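Local atomic coordinates of five-membered-cyclitol-phosphate synthase (Streptomyces citricolor, PDB entry 6K96), a protein that belongs to the myo-inositol-1-phosphate synthase family and binds nicotinamide-adenine-dinucleotide in a domain built round a parallel beta sheet. Residues I5-A10 with L55-A60; G48-S53 with L303-A308; A125-Y130 with A153-T158; L161-P166 with V177-D182. All blocks are in the same frame, centred on the assembly; numbering follows the deposited sequence.

Contact 1: residues I5-A10 with L55-A60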
loop_
_atom_site.group_PDB
_atom_site.type_symbol
_atom_site.label_atom_id
_atom_site.label_comp_id
_atom_site.label_asym_id
_atom_site.label_seq_id
_atom_site.Cartn_x
_atom_site.Cartn_y
_atom_site.Cartn_z
ATOM N N ILE B 5 -11.057 33.597 24.504
ATOM C CA ILE B 5 -11.995 33.928 23.384
ATOM C C ILE B 5 -13.421 33.482 23.735
ATOM O O ILE B 5 -13.629 32.276 23.965
ATOM C CB ILE B 5 -11.624 33.238 22.062
ATOM C CG1 ILE B 5 -10.232 33.592 21.531
ATOM C CG2 ILE B 5 -12.701 33.538 21.046
ATOM C CD1 ILE B 5 -9.778 32.673 20.386
ATOM N N ARG B 6 -14.376 34.406 23.687
ATOM C CA ARG B 6 -15.823 34.113 23.798
ATOM C C ARG B 6 -16.333 33.767 22.377
ATOM O O ARG B 6 -16.451 34.676 21.495
ATOM C CB ARG B 6 -16.511 35.290 24.511
ATOM C CG ARG B 6 -15.984 35.579 25.914
ATOM C CD ARG B 6 -16.399 36.922 26.503
ATOM N NE ARG B 6 -15.900 38.077 25.750
ATOM C CZ ARG B 6 -14.774 38.782 25.973
ATOM N NH1 ARG B 6 -13.934 38.460 26.948
ATOM N NH2 ARG B 6 -14.470 39.807 25.188
ATOM N N LEU B 7 -16.589 32.479 22.132
ATOM C CA LEU B 7 -16.654 31.918 20.766
ATOM C C LEU B 7 -18.062 31.390 20.509
ATOM O O LEU B 7 -18.570 30.610 21.313
ATOM C CB LEU B 7 -15.591 30.829 20.591
ATOM C CG LEU B 7 -15.535 30.175 19.207
ATOM C CD1 LEU B 7 -14.928 31.108 18.178
ATOM C CD2 LEU B 7 -14.770 28.862 19.264
ATOM N N ALA B 8 -18.656 31.873 19.415
ATOM C CA ALA B 8 -20.035 31.564 18.991
ATOM C C ALA B 8 -19.936 30.651 17.772
ATOM O O ALA B 8 -18.941 30.787 17.020
ATOM C CB ALA B 8 -20.796 32.822 18.693
ATOM N N VAL B 9 -20.919 29.774 17.588
ATOM C CA VAL B 9 -20.809 28.651 16.629
ATOM C C VAL B 9 -22.093 28.598 15.830
ATOM O O VAL B 9 -23.167 28.447 16.409
ATOM C CB VAL B 9 -20.536 27.346 17.401
ATOM C CG1 VAL B 9 -21.079 26.121 16.683
ATOM C CG2 VAL B 9 -19.043 27.197 17.752
ATOM N N ALA B 10 -21.992 28.718 14.527
ATOM C CA ALA B 10 -23.141 28.471 13.650
ATOM C C ALA B 10 -22.868 27.100 13.054
ATOM O O ALA B 10 -21.999 26.992 12.214
ATOM C CB ALA B 10 -23.288 29.587 12.629
ATOM N N LEU B 55 -10.485 29.233 25.228
ATOM C CA LEU B 55 -11.750 29.094 24.459
ATOM C C LEU B 55 -12.921 28.987 25.440
ATOM O O LEU B 55 -12.978 28.010 26.234
ATOM C CB LEU B 55 -11.670 27.810 23.620
ATOM C CG LEU B 55 -11.991 27.910 22.139
ATOM C CD1 LEU B 55 -11.338 29.125 21.522
ATOM C CD2 LEU B 55 -11.508 26.667 21.426
ATOM N N THR B 56 -13.861 29.917 25.352
ATOM C CA THR B 56 -15.142 29.826 26.093
ATOM C C THR B 56 -16.259 29.806 25.053
ATOM O O THR B 56 -16.398 30.761 24.333
ATOM C CB THR B 56 -15.264 30.949 27.129
ATOM O OG1 THR B 56 -14.077 31.740 27.132
ATOM C CG2 THR B 56 -15.492 30.430 28.535
ATOM N N PHE B 57 -16.959 28.699 24.905
ATOM C CA PHE B 57 -18.125 28.615 24.013
ATOM C C PHE B 57 -19.263 29.335 24.726
ATOM O O PHE B 57 -19.546 28.981 25.879
ATOM C CB PHE B 57 -18.429 27.149 23.731
ATOM C CG PHE B 57 -17.380 26.484 22.880
ATOM C CD1 PHE B 57 -16.199 26.023 23.444
ATOM C CD2 PHE B 57 -17.547 26.379 21.504
ATOM C CE1 PHE B 57 -15.207 25.470 22.657
ATOM C CE2 PHE B 57 -16.580 25.767 20.729
ATOM C CZ PHE B 57 -15.411 25.319 21.308
ATOM N N VAL B 58 -19.904 30.312 24.080
ATOM C CA VAL B 58 -20.902 31.191 24.762
ATOM C C VAL B 58 -22.255 31.040 24.063
ATOM O O VAL B 58 -23.316 31.347 24.669
ATOM C CB VAL B 58 -20.405 32.644 24.788
ATOM C CG1 VAL B 58 -19.182 32.766 25.702
ATOM C CG2 VAL B 58 -20.093 33.192 23.389
ATOM N N ALA B 59 -22.224 30.507 22.843
ATOM C CA ALA B 59 -23.370 30.563 21.913
ATOM C C ALA B 59 -23.225 29.470 20.863
ATOM O O ALA B 59 -22.104 29.235 20.386
ATOM C CB ALA B 59 -23.438 31.954 21.316
ATOM N N ALA B 60 -24.351 28.891 20.490
ATOM C CA ALA B 60 -24.421 27.785 19.527
ATOM C C ALA B 60 -25.784 27.810 18.845
ATOM O O ALA B 60 -26.810 27.970 19.555
ATOM C CB ALA B 60 -24.177 26.469 20.229
#
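Leu7 and Phe57 stand side by side on one face of a parallel strand pair, and Leu7 CD2 lies 3.9 Å from Phe57 CE2. Val9 CG2 reaches the rim of the same ring near its plane, while Leu55 CG approaches Leu7 CD2 from the other end of the row. Leu7 can bridge both neighbours because its CG is anti to the backbone N (chi1 -179°), extending the branched tip across the pair. The backbones are joined by Thr56 N to Ile5 O (2.7 Å), Leu7 N to Thr56 O (2.8 Å) and Val58 N to Leu7 O (3.1 Å). Val9 N to Ala59 O is a weaker, bent bond. On the other face Ala8 CB meets Ala59 CB at 3.8 Å, small residues that suit close packing, and Arg6 meets Val58 CG1 with its CB, while its NE bonds to Lys124 O. Further out, Phe57 stacks with Phe72 and meets Phe20 edge-to-face, while Leu19 of helix 14-31 and Ile304 of helix 292-313 pack against Leu7. Apolar branches thus fill the face under the helices, and the polar backbone atoms between the strands are largely satisfied by one another, as befits the interior of a nucleotide-binding sheet.

Contact 2: residues G48-S53 with L303-A308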
loop_
_atom_site.group_PDB
_atom_site.type_symbol
_atom_site.label_atom_id
_atom_site.label_comp_id
_atom_site.label_asym_id
_atom_site.label_seq_id
_atom_site.Cartn_x
_atom_site.Cartn_y
_atom_site.Cartn_z
ATOM N N GLY B 48 -1.491 36.424 19.279
ATOM C CA GLY B 48 -1.750 37.523 20.226
ATOM C C GLY B 48 -2.014 36.981 21.624
ATOM O O GLY B 48 -3.118 37.220 22.108
ATOM N N GLY B 49 -1.048 36.217 22.196
ATOM C CA GLY B 49 -1.027 35.692 23.587
ATOM C C GLY B 49 -2.154 34.691 23.880
ATOM O O GLY B 49 -2.242 34.234 25.043
ATOM N N ILE B 50 -2.967 34.324 22.882
ATOM C CA ILE B 50 -4.076 33.336 23.041
ATOM C C ILE B 50 -3.535 31.943 22.778
ATOM O O ILE B 50 -3.074 31.694 21.649
ATOM C CB ILE B 50 -5.273 33.561 22.104
ATOM C CG1 ILE B 50 -5.663 35.032 22.007
ATOM C CG2 ILE B 50 -6.410 32.679 22.592
ATOM C CD1 ILE B 50 -6.643 35.280 20.928
ATOM N N GLY B 51 -3.669 31.088 23.788
ATOM C CA GLY B 51 -3.282 29.674 23.759
ATOM C C GLY B 51 -4.342 28.832 23.107
ATOM O O GLY B 51 -5.480 29.277 22.950
ATOM N N VAL B 52 -3.970 27.598 22.845
ATOM C CA VAL B 52 -4.794 26.654 22.050
ATOM C C VAL B 52 -6.016 26.222 22.887
ATOM O O VAL B 52 -6.961 25.638 22.313
ATOM C CB VAL B 52 -3.854 25.523 21.607
ATOM C CG1 VAL B 52 -4.404 24.140 21.891
ATOM C CG2 VAL B 52 -3.484 25.713 20.149
ATOM N N SER B 53 -6.013 26.544 24.188
ATOM C CA SER B 53 -7.011 26.064 25.174
ATOM C C SER B 53 -7.892 27.220 25.662
ATOM O O SER B 53 -8.788 26.962 26.490
ATOM C CB SER B 53 -6.292 25.403 26.321
ATOM O OG SER B 53 -6.892 24.159 26.651
ATOM N N LEU B 303 -7.334 30.311 12.817
ATOM C CA LEU B 303 -8.236 31.379 12.314
ATOM C C LEU B 303 -9.004 32.046 13.471
ATOM O O LEU B 303 -9.116 33.273 13.447
ATOM C CB LEU B 303 -9.212 30.796 11.276
ATOM C CG LEU B 303 -8.585 30.258 9.997
ATOM C CD1 LEU B 303 -9.670 29.814 9.053
ATOM C CD2 LEU B 303 -7.701 31.286 9.324
ATOM N N ILE B 304 -9.569 31.296 14.414
ATOM C CA ILE B 304 -10.407 31.935 15.471
ATOM C C ILE B 304 -9.523 32.824 16.339
ATOM O O ILE B 304 -10.032 33.827 16.861
ATOM C CB ILE B 304 -11.210 30.969 16.348
ATOM C CG1 ILE B 304 -10.305 29.942 17.025
ATOM C CG2 ILE B 304 -12.340 30.345 15.553
ATOM C CD1 ILE B 304 -11.069 28.911 17.800
ATOM N N ARG B 305 -8.257 32.469 16.522
ATOM C CA ARG B 305 -7.357 33.299 17.355
ATOM C C ARG B 305 -6.915 34.485 16.494
ATOM O O ARG B 305 -6.715 35.591 17.077
ATOM C CB ARG B 305 -6.143 32.534 17.883
ATOM C CG ARG B 305 -6.405 31.574 19.035
ATOM C CD ARG B 305 -5.690 30.242 18.833
ATOM N NE ARG B 305 -4.285 30.137 19.182
ATOM C CZ ARG B 305 -3.396 29.306 18.613
ATOM N NH1 ARG B 305 -3.710 28.487 17.631
ATOM N NH2 ARG B 305 -2.161 29.281 19.036
ATOM N N ILE B 306 -6.747 34.288 15.178
ATOM C CA ILE B 306 -6.348 35.415 14.299
ATOM C C ILE B 306 -7.463 36.443 14.407
ATOM O O ILE B 306 -7.158 37.630 14.613
ATOM C CB ILE B 306 -6.055 35.000 12.857
ATOM C CG1 ILE B 306 -4.930 33.980 12.741
ATOM C CG2 ILE B 306 -5.708 36.237 12.053
ATOM C CD1 ILE B 306 -4.901 33.287 11.383
ATOM N N ALA B 307 -8.696 35.943 14.371
ATOM C CA ALA B 307 -9.970 36.689 14.490
ATOM C C ALA B 307 -9.990 37.506 15.778
ATOM O O ALA B 307 -10.003 38.751 15.688
ATOM C CB ALA B 307 -11.122 35.712 14.453
ATOM N N ALA B 308 -10.037 36.839 16.935
ATOM C CA ALA B 308 -10.225 37.478 18.262
ATOM C C ALA B 308 -9.130 38.512 18.507
ATOM O O ALA B 308 -9.492 39.657 18.835
ATOM C CB ALA B 308 -10.315 36.453 19.356
#
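Ile50 lies along the aliphatic part of Arg305, the two side chains running past each other in opposite directions, with Ile50 CG2 3.7 Å from Arg305 CG. The CD1 end of Ile50 continues over the helix surface to Ala308 CB at 4.2 Å, where the small alanine lets the isoleucine tip come up to the helix. Bends at chi2 (136°) and chi3 (82°) carry Arg305 on past Ile50 and bring NE to its carbonyl. The bond from Arg305 NE to Ile50 O is 3.2 Å long and nearly straight at the hydrogen. The oxygen sits in the guanidinium plane, yet the donor stands well above the plane of the carbonyl. Val52 CG2 rests over one face of the guanidinium, offset toward its rim and 3.8 Å from Arg305 NH1. Arginine suits this buried place because its methylenes pack against isoleucine while its flat end serves main-chain oxygens: NH2 bonds to Arg44 O, and NH1 makes a weak bond to Ile301 O one turn earlier in the helix. Ile5 of the adjoining strand also touches Ile50, Arg305 and Ala308, and Trp277 of a second subunit packs on Val52. In this way one buried arginine ties the short, weakly paired hairpin of strands 46-47 and 50-51 to helix 292-313, which lies against the parallel sheet.

Contact 3: residues A125-Y130 with A153-T158. With NAD (nicotinamide-adenine-dinucleotide), chain G.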
loop_
_atom_site.group_PDB
_atom_site.type_symbol
_atom_site.label_atom_id
_atom_site.label_comp_id
_atom_site.label_asym_id
_atom_site.label_seq_id
_atom_site.Cartn_x
_atom_site.Cartn_y
_atom_site.Cartn_z
ATOM N N ALA B 125 -20.039 37.526 22.651
ATOM C CA ALA B 125 -19.187 36.766 21.717
ATOM C C ALA B 125 -18.213 37.731 21.028
ATOM O O ALA B 125 -18.510 38.941 20.912
ATOM C CB ALA B 125 -20.062 36.024 20.735
ATOM N N GLU B 126 -17.049 37.220 20.662
ATOM C CA GLU B 126 -15.996 38.005 19.984
ATOM C C GLU B 126 -15.898 37.516 18.551
ATOM O O GLU B 126 -15.622 38.346 17.651
ATOM C CB GLU B 126 -14.643 37.816 20.652
ATOM C CG GLU B 126 -14.486 38.524 21.980
ATOM C CD GLU B 126 -13.040 38.505 22.474
ATOM O OE1 GLU B 126 -12.640 37.497 23.133
ATOM O OE2 GLU B 126 -12.307 39.471 22.195
ATOM N N VAL B 127 -16.138 36.221 18.367
ATOM C CA VAL B 127 -15.961 35.511 17.076
ATOM C C VAL B 127 -17.206 34.664 16.875
ATOM O O VAL B 127 -17.591 33.928 17.806
ATOM C CB VAL B 127 -14.693 34.636 17.090
ATOM C CG1 VAL B 127 -14.524 33.890 15.780
ATOM C CG2 VAL B 127 -13.431 35.420 17.417
ATOM N N LEU B 128 -17.791 34.731 15.691
ATOM C CA LEU B 128 -18.793 33.738 15.258
ATOM C C LEU B 128 -18.114 32.837 14.234
ATOM O O LEU B 128 -17.612 33.363 13.244
ATOM C CB LEU B 128 -20.015 34.429 14.666
ATOM C CG LEU B 128 -21.020 33.427 14.105
ATOM C CD1 LEU B 128 -21.666 32.645 15.207
ATOM C CD2 LEU B 128 -22.063 34.090 13.271
ATOM N N LEU B 129 -18.021 31.542 14.533
ATOM C CA LEU B 129 -17.501 30.483 13.631
ATOM C C LEU B 129 -18.665 29.895 12.819
ATOM O O LEU B 129 -19.560 29.194 13.386
ATOM C CB LEU B 129 -16.813 29.397 14.469
ATOM C CG LEU B 129 -16.213 28.236 13.675
ATOM C CD1 LEU B 129 -15.101 28.724 12.757
ATOM C CD2 LEU B 129 -15.720 27.156 14.617
ATOM N N TYR B 130 -18.645 30.141 11.519
ATOM C CA TYR B 130 -19.632 29.598 10.582
ATOM C C TYR B 130 -19.195 28.212 10.154
ATOM O O TYR B 130 -18.197 28.103 9.397
ATOM C CB TYR B 130 -19.751 30.537 9.382
ATOM C CG TYR B 130 -20.712 30.055 8.327
ATOM C CD1 TYR B 130 -22.082 30.154 8.529
ATOM C CD2 TYR B 130 -20.264 29.480 7.148
ATOM C CE1 TYR B 130 -22.988 29.731 7.563
ATOM C CE2 TYR B 130 -21.160 29.033 6.185
ATOM C CZ TYR B 130 -22.527 29.177 6.380
ATOM O OH TYR B 130 -23.412 28.774 5.425
ATOM N N ALA B 153 -16.595 39.431 15.108
ATOM C CA ALA B 153 -15.702 38.880 14.049
ATOM C C ALA B 153 -16.348 37.622 13.422
ATOM O O ALA B 153 -16.977 36.833 14.161
ATOM C CB ALA B 153 -14.316 38.576 14.613
ATOM N N PHE B 154 -16.182 37.428 12.114
ATOM C CA PHE B 154 -16.754 36.275 11.373
ATOM C C PHE B 154 -15.657 35.404 10.748
ATOM O O PHE B 154 -14.786 35.942 10.024
ATOM C CB PHE B 154 -17.622 36.764 10.222
ATOM C CG PHE B 154 -18.539 35.713 9.666
ATOM C CD1 PHE B 154 -19.648 35.300 10.385
ATOM C CD2 PHE B 154 -18.323 35.181 8.407
ATOM C CE1 PHE B 154 -20.535 34.378 9.843
ATOM C CE2 PHE B 154 -19.187 34.222 7.892
ATOM C CZ PHE B 154 -20.294 33.828 8.603
ATOM N N VAL B 155 -15.771 34.077 10.897
ATOM C CA VAL B 155 -14.842 33.086 10.272
ATOM C C VAL B 155 -15.627 32.149 9.358
ATOM O O VAL B 155 -16.417 31.366 9.875
ATOM C CB VAL B 155 -14.072 32.274 11.337
ATOM C CG1 VAL B 155 -13.277 31.134 10.705
ATOM C CG2 VAL B 155 -13.152 33.140 12.183
ATOM N N ASN B 156 -15.312 32.143 8.066
ATOM C CA ASN B 156 -15.951 31.243 7.070
ATOM C C ASN B 156 -15.105 29.973 6.812
ATOM O O ASN B 156 -14.147 30.037 5.978
ATOM C CB ASN B 156 -16.207 32.001 5.770
ATOM C CG ASN B 156 -16.940 31.134 4.790
ATOM O OD1 ASN B 156 -17.494 30.124 5.167
ATOM N ND2 ASN B 156 -16.990 31.543 3.544
ATOM N N CYS B 157 -15.509 28.826 7.380
ATOM C CA CYS B 157 -14.932 27.495 7.033
ATOM C C CYS B 157 -15.241 27.027 5.606
ATOM O O CYS B 157 -14.494 26.061 5.157
ATOM C CB CYS B 157 -15.510 26.336 7.830
ATOM S SG CYS B 157 -15.175 26.503 9.572
ATOM N N THR B 158 -16.301 27.549 4.979
ATOM C CA THR B 158 -16.948 26.913 3.791
ATOM C C THR B 158 -16.488 27.597 2.515
ATOM O O THR B 158 -15.921 28.689 2.612
ATOM C CB THR B 158 -18.486 26.946 3.847
ATOM O OG1 THR B 158 -18.961 28.231 3.469
ATOM C CG2 THR B 158 -19.022 26.604 5.214
HETATM P PA NAD G . -21.087 18.747 9.984
HETATM O O1A NAD G . -21.995 18.203 8.950
HETATM O O2A NAD G . -20.560 17.748 10.977
HETATM O O5B NAD G . -21.625 20.028 10.731
HETATM C C5B NAD G . -22.742 20.681 10.084
HETATM C C4B NAD G . -23.681 21.205 11.139
HETATM O O4B NAD G . -24.508 22.316 10.657
HETATM C C3B NAD G . -24.671 20.147 11.635
HETATM O O3B NAD G . -24.757 20.242 13.052
HETATM C C2B NAD G . -25.978 20.609 10.995
HETATM O O2B NAD G . -26.977 19.952 11.720
HETATM C C1B NAD G . -25.809 22.119 11.193
HETATM N N9A NAD G . -26.715 23.000 10.483
HETATM C C8A NAD G . -27.300 22.699 9.277
HETATM N N7A NAD G . -28.002 23.693 8.783
HETATM C C5A NAD G . -27.849 24.727 9.699
HETATM C C6A NAD G . -28.357 26.042 9.719
HETATM N N6A NAD G . -29.110 26.537 8.743
HETATM N N1A NAD G . -27.990 26.848 10.752
HETATM C C2A NAD G . -27.221 26.312 11.719
HETATM N N3A NAD G . -26.707 25.087 11.807
HETATM C C4A NAD G . -27.047 24.323 10.752
HETATM O O3 NAD G . -19.849 19.390 9.227
HETATM P PN NAD G . -18.311 19.495 9.686
HETATM O O1N NAD G . -18.284 20.129 11.024
HETATM O O2N NAD G . -17.762 18.133 9.391
HETATM O O5D NAD G . -17.761 20.560 8.606
HETATM C C5D NAD G . -18.381 21.911 8.599
HETATM C C4D NAD G . -18.009 22.624 7.334
HETATM O O4D NAD G . -16.583 22.858 7.253
HETATM C C3D NAD G . -18.394 21.841 6.070
HETATM O O3D NAD G . -18.827 22.779 5.110
HETATM C C2D NAD G . -17.050 21.312 5.577
HETATM O O2D NAD G . -16.916 21.122 4.181
HETATM C C1D NAD G . -16.126 22.470 5.950
HETATM N N1N NAD G . -14.704 22.010 5.917
HETATM C C2N NAD G . -14.341 20.811 6.617
HETATM C C3N NAD G . -13.090 20.236 6.467
HETATM C C7N NAD G . -12.771 18.991 7.275
HETATM O O7N NAD G . -13.562 18.596 8.122
HETATM N N7N NAD G . -11.631 18.354 7.021
HETATM C C4N NAD G . -12.207 20.845 5.577
HETATM C C5N NAD G . -12.503 22.094 5.045
HETATM C C6N NAD G . -13.779 22.616 5.153
#
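Tyr130 and Phe154 project side by side from one face of two neighbouring parallel strands. Their ring planes are inclined at 34°, an oblique pairing, and Phe154 CZ comes within 3.4 Å of Tyr130 CB. Leu128 CD2 reaches the edge of the phenylalanine ring near its plane, 3.8 Å from Phe154 CE1, so Leu128 and Tyr130 both meet the outer end of that ring. A chi1 of 178° swings the tyrosine ring away from its own backbone N and along the sheet toward the 156-158 turn. There Asn156 runs beside it, ring and amide planes 68° apart, and Thr158 crosses it at about a right angle, with CG2 3.4 Å from Tyr130 CE2. On the opposite face Val127 CG1 meets Val155 CG2 at 3.9 Å, and Leu129 CD1 meets Val155 CG1 at 3.7 Å; these beta-branched and leucine side chains fit beneath helix 292-313, whereas helix 137-149 packs on the aromatic face. Backbone bonds such as Leu128 N to Ala153 O (2.7 Å) and Tyr130 N to Val155 O (3.0 Å) join the strands, which belong to a beta-alpha-beta unit with helix 137-149. Where strand 153-156 ends, Asn156 OD1 accepts from Thr158 N at 2.8 Å, the donor standing above the amide plane, and forms an Asx turn. Asn156 ND2 bonds to Asp182 OD1, fixing the amide from its other end. The apolar pairs are therefore succeeded by polar groups that shape the turn, placing Cys157 O beside C6N and Thr158 CG2 beside O3D of nicotinamide-adenine-dinucleotide.

Contact 4: residues L161-P166 with V177-D182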
loop_
_atom_site.group_PDB
_atom_site.type_symbol
_atom_site.label_atom_id
_atom_site.label_comp_id
_atom_site.label_asym_id
_atom_site.label_seq_id
_atom_site.Cartn_x
_atom_site.Cartn_y
_atom_site.Cartn_z
ATOM N N LEU B 161 -19.062 32.323 -0.843
ATOM C CA LEU B 161 -18.575 33.711 -1.013
ATOM C C LEU B 161 -19.017 34.531 0.202
ATOM O O LEU B 161 -20.262 34.646 0.367
ATOM C CB LEU B 161 -19.149 34.263 -2.328
ATOM C CG LEU B 161 -18.115 34.970 -3.210
ATOM C CD1 LEU B 161 -17.227 33.971 -3.937
ATOM C CD2 LEU B 161 -18.752 35.914 -4.205
ATOM N N VAL B 162 -18.058 34.989 1.035
ATOM C CA VAL B 162 -18.283 35.942 2.165
ATOM C C VAL B 162 -17.132 36.952 2.199
ATOM O O VAL B 162 -17.318 38.113 1.816
ATOM C CB VAL B 162 -18.441 35.250 3.531
ATOM C CG1 VAL B 162 -18.892 36.230 4.610
ATOM C CG2 VAL B 162 -19.394 34.080 3.476
ATOM N N ALA B 163 -15.950 36.546 2.649
ATOM C CA ALA B 163 -14.762 37.433 2.632
ATOM C C ALA B 163 -14.496 37.815 1.188
ATOM O O ALA B 163 -13.879 38.822 0.972
ATOM C CB ALA B 163 -13.561 36.795 3.259
ATOM N N ARG B 164 -14.989 37.048 0.221
ATOM C CA ARG B 164 -14.606 37.304 -1.193
ATOM C C ARG B 164 -15.575 38.287 -1.878
ATOM O O ARG B 164 -15.220 38.736 -3.007
ATOM C CB ARG B 164 -14.466 35.991 -1.970
ATOM C CG ARG B 164 -13.025 35.482 -2.030
ATOM C CD ARG B 164 -12.908 34.067 -2.536
ATOM N NE ARG B 164 -13.984 33.312 -1.938
ATOM C CZ ARG B 164 -14.515 32.219 -2.436
ATOM N NH1 ARG B 164 -14.042 31.724 -3.561
ATOM N NH2 ARG B 164 -15.488 31.590 -1.779
ATOM N N THR B 165 -16.749 38.582 -1.282
ATOM C CA THR B 165 -17.669 39.628 -1.815
ATOM C C THR B 165 -17.115 40.992 -1.382
ATOM O O THR B 165 -17.244 41.383 -0.223
ATOM C CB THR B 165 -19.168 39.430 -1.491
ATOM O OG1 THR B 165 -19.555 40.448 -0.562
ATOM C CG2 THR B 165 -19.555 38.039 -1.000
ATOM N N PRO B 166 -16.515 41.769 -2.315
ATOM C CA PRO B 166 -15.784 42.991 -1.945
ATOM C C PRO B 166 -16.594 44.036 -1.136
ATOM O O PRO B 166 -16.021 44.723 -0.328
ATOM C CB PRO B 166 -15.364 43.592 -3.306
ATOM C CG PRO B 166 -15.529 42.458 -4.332
ATOM C CD PRO B 166 -16.625 41.579 -3.779
ATOM N N VAL B 177 -14.140 45.464 12.200
ATOM C CA VAL B 177 -14.534 44.062 12.518
ATOM C C VAL B 177 -13.774 43.147 11.564
ATOM O O VAL B 177 -13.763 43.396 10.348
ATOM C CB VAL B 177 -16.059 43.825 12.419
ATOM C CG1 VAL B 177 -16.430 42.372 12.635
ATOM C CG2 VAL B 177 -16.849 44.685 13.387
ATOM N N PRO B 178 -13.122 42.067 12.091
ATOM C CA PRO B 178 -12.407 41.108 11.260
ATOM C C PRO B 178 -13.401 40.204 10.531
ATOM O O PRO B 178 -14.385 39.792 11.117
ATOM C CB PRO B 178 -11.546 40.285 12.234
ATOM C CG PRO B 178 -11.752 40.904 13.603
ATOM C CD PRO B 178 -13.041 41.702 13.517
ATOM N N LEU B 179 -13.088 39.916 9.270
ATOM C CA LEU B 179 -13.818 38.944 8.418
ATOM C C LEU B 179 -12.778 37.988 7.816
ATOM O O LEU B 179 -11.940 38.440 7.012
ATOM C CB LEU B 179 -14.607 39.708 7.341
ATOM C CG LEU B 179 -15.389 38.860 6.325
ATOM C CD1 LEU B 179 -16.606 38.192 6.964
ATOM C CD2 LEU B 179 -15.840 39.705 5.134
ATOM N N ILE B 180 -12.829 36.710 8.191
ATOM C CA ILE B 180 -11.748 35.723 7.897
ATOM C C ILE B 180 -12.333 34.619 7.028
ATOM O O ILE B 180 -13.219 33.891 7.495
ATOM C CB ILE B 180 -11.132 35.191 9.206
ATOM C CG1 ILE B 180 -10.734 36.356 10.120
ATOM C CG2 ILE B 180 -9.975 34.240 8.933
ATOM C CD1 ILE B 180 -9.706 37.307 9.540
ATOM N N GLY B 181 -11.845 34.523 5.804
ATOM C CA GLY B 181 -12.400 33.602 4.815
ATOM C C GLY B 181 -11.741 33.794 3.466
ATOM O O GLY B 181 -10.957 34.715 3.329
ATOM N N ASP B 182 -12.037 32.883 2.528
ATOM C CA ASP B 182 -12.996 31.802 2.762
ATOM C C ASP B 182 -12.376 30.401 2.567
ATOM O O ASP B 182 -11.381 30.261 1.862
ATOM C CB ASP B 182 -14.194 31.915 1.812
ATOM C CG ASP B 182 -14.840 33.278 1.833
ATOM O OD1 ASP B 182 -15.128 33.750 2.936
ATOM O OD2 ASP B 182 -14.987 33.876 0.758
#
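A type I beta turn from Val162 to Thr165, in the loop that leads into helix 166-174, packs beside strand 179-180 and wraps its backbone round the carboxylate of Asp182. Ala163 N gives a 2.9 Å bond to Asp182 OD1 on the syn lone pair of that oxygen. Asp182 OD2 takes two well-formed bonds, from Val162 N at 3.3 Å, above the carboxylate plane, and from Arg164 NE at 2.9 Å, on the anti lone pair, with weak ones from Arg164 N and NH2. The bond from NE is a salt bridge in which the oxygen lies close to the guanidinium plane, although the guanidinium and carboxylate planes are 65° apart. A bend at chi3 (-41°) folds Arg164 back toward the acid, and Leu161 CD1 lies over the centre of one guanidinium face. Arg164 NH2 has its stronger partner in Pro159 O. Together these donors fix the rotation of the carboxylate. Apolar contacts flank the polar group: Val162 CG1 meets Leu179 CD1 at 3.8 Å, and Ala163 CA meets Leu179 CD2 at 3.5 Å. Alanine suits this position, since its CB lies only 3.3 Å from Gly181 O. Glycine suits the place opposite, having no side chain to crowd Ala163 CB or Asp182 OD1, and the peptide from Gly181 to Asp182 is cis. Around the contact, Thr165 is the N-cap of helix 166-174, whose Phe172 touches Leu179. Strand 179-180 borders strand 153-156, where Phe154 packs on Val162 and Leu179, while helix 292-313 meets Pro178 and Ile180.

How the contacts relate
Contacts 1, 3 and 4 reach the same parallel sheet, and all four are mainly buried. Contacts 1 and 3 join neighbouring strand pairs at its centre through regular backbone bonds and apolar side chains; the bonds of Ala8 and Ala10 to Leu129 connect them. Contact 4 lies at one border, where a carboxylate gripped by a turn replaces strand pairing across the segments, though Ile180 still pairs with Phe154 and Asn156 of contact 3. Contact 2 centres on one arginine between hairpin and helix, with isoleucine packing beside it. Its helix segment is the shared element: Ile304 meets Leu7, Ala307 meets Val127, and Leu303 meets Ile180.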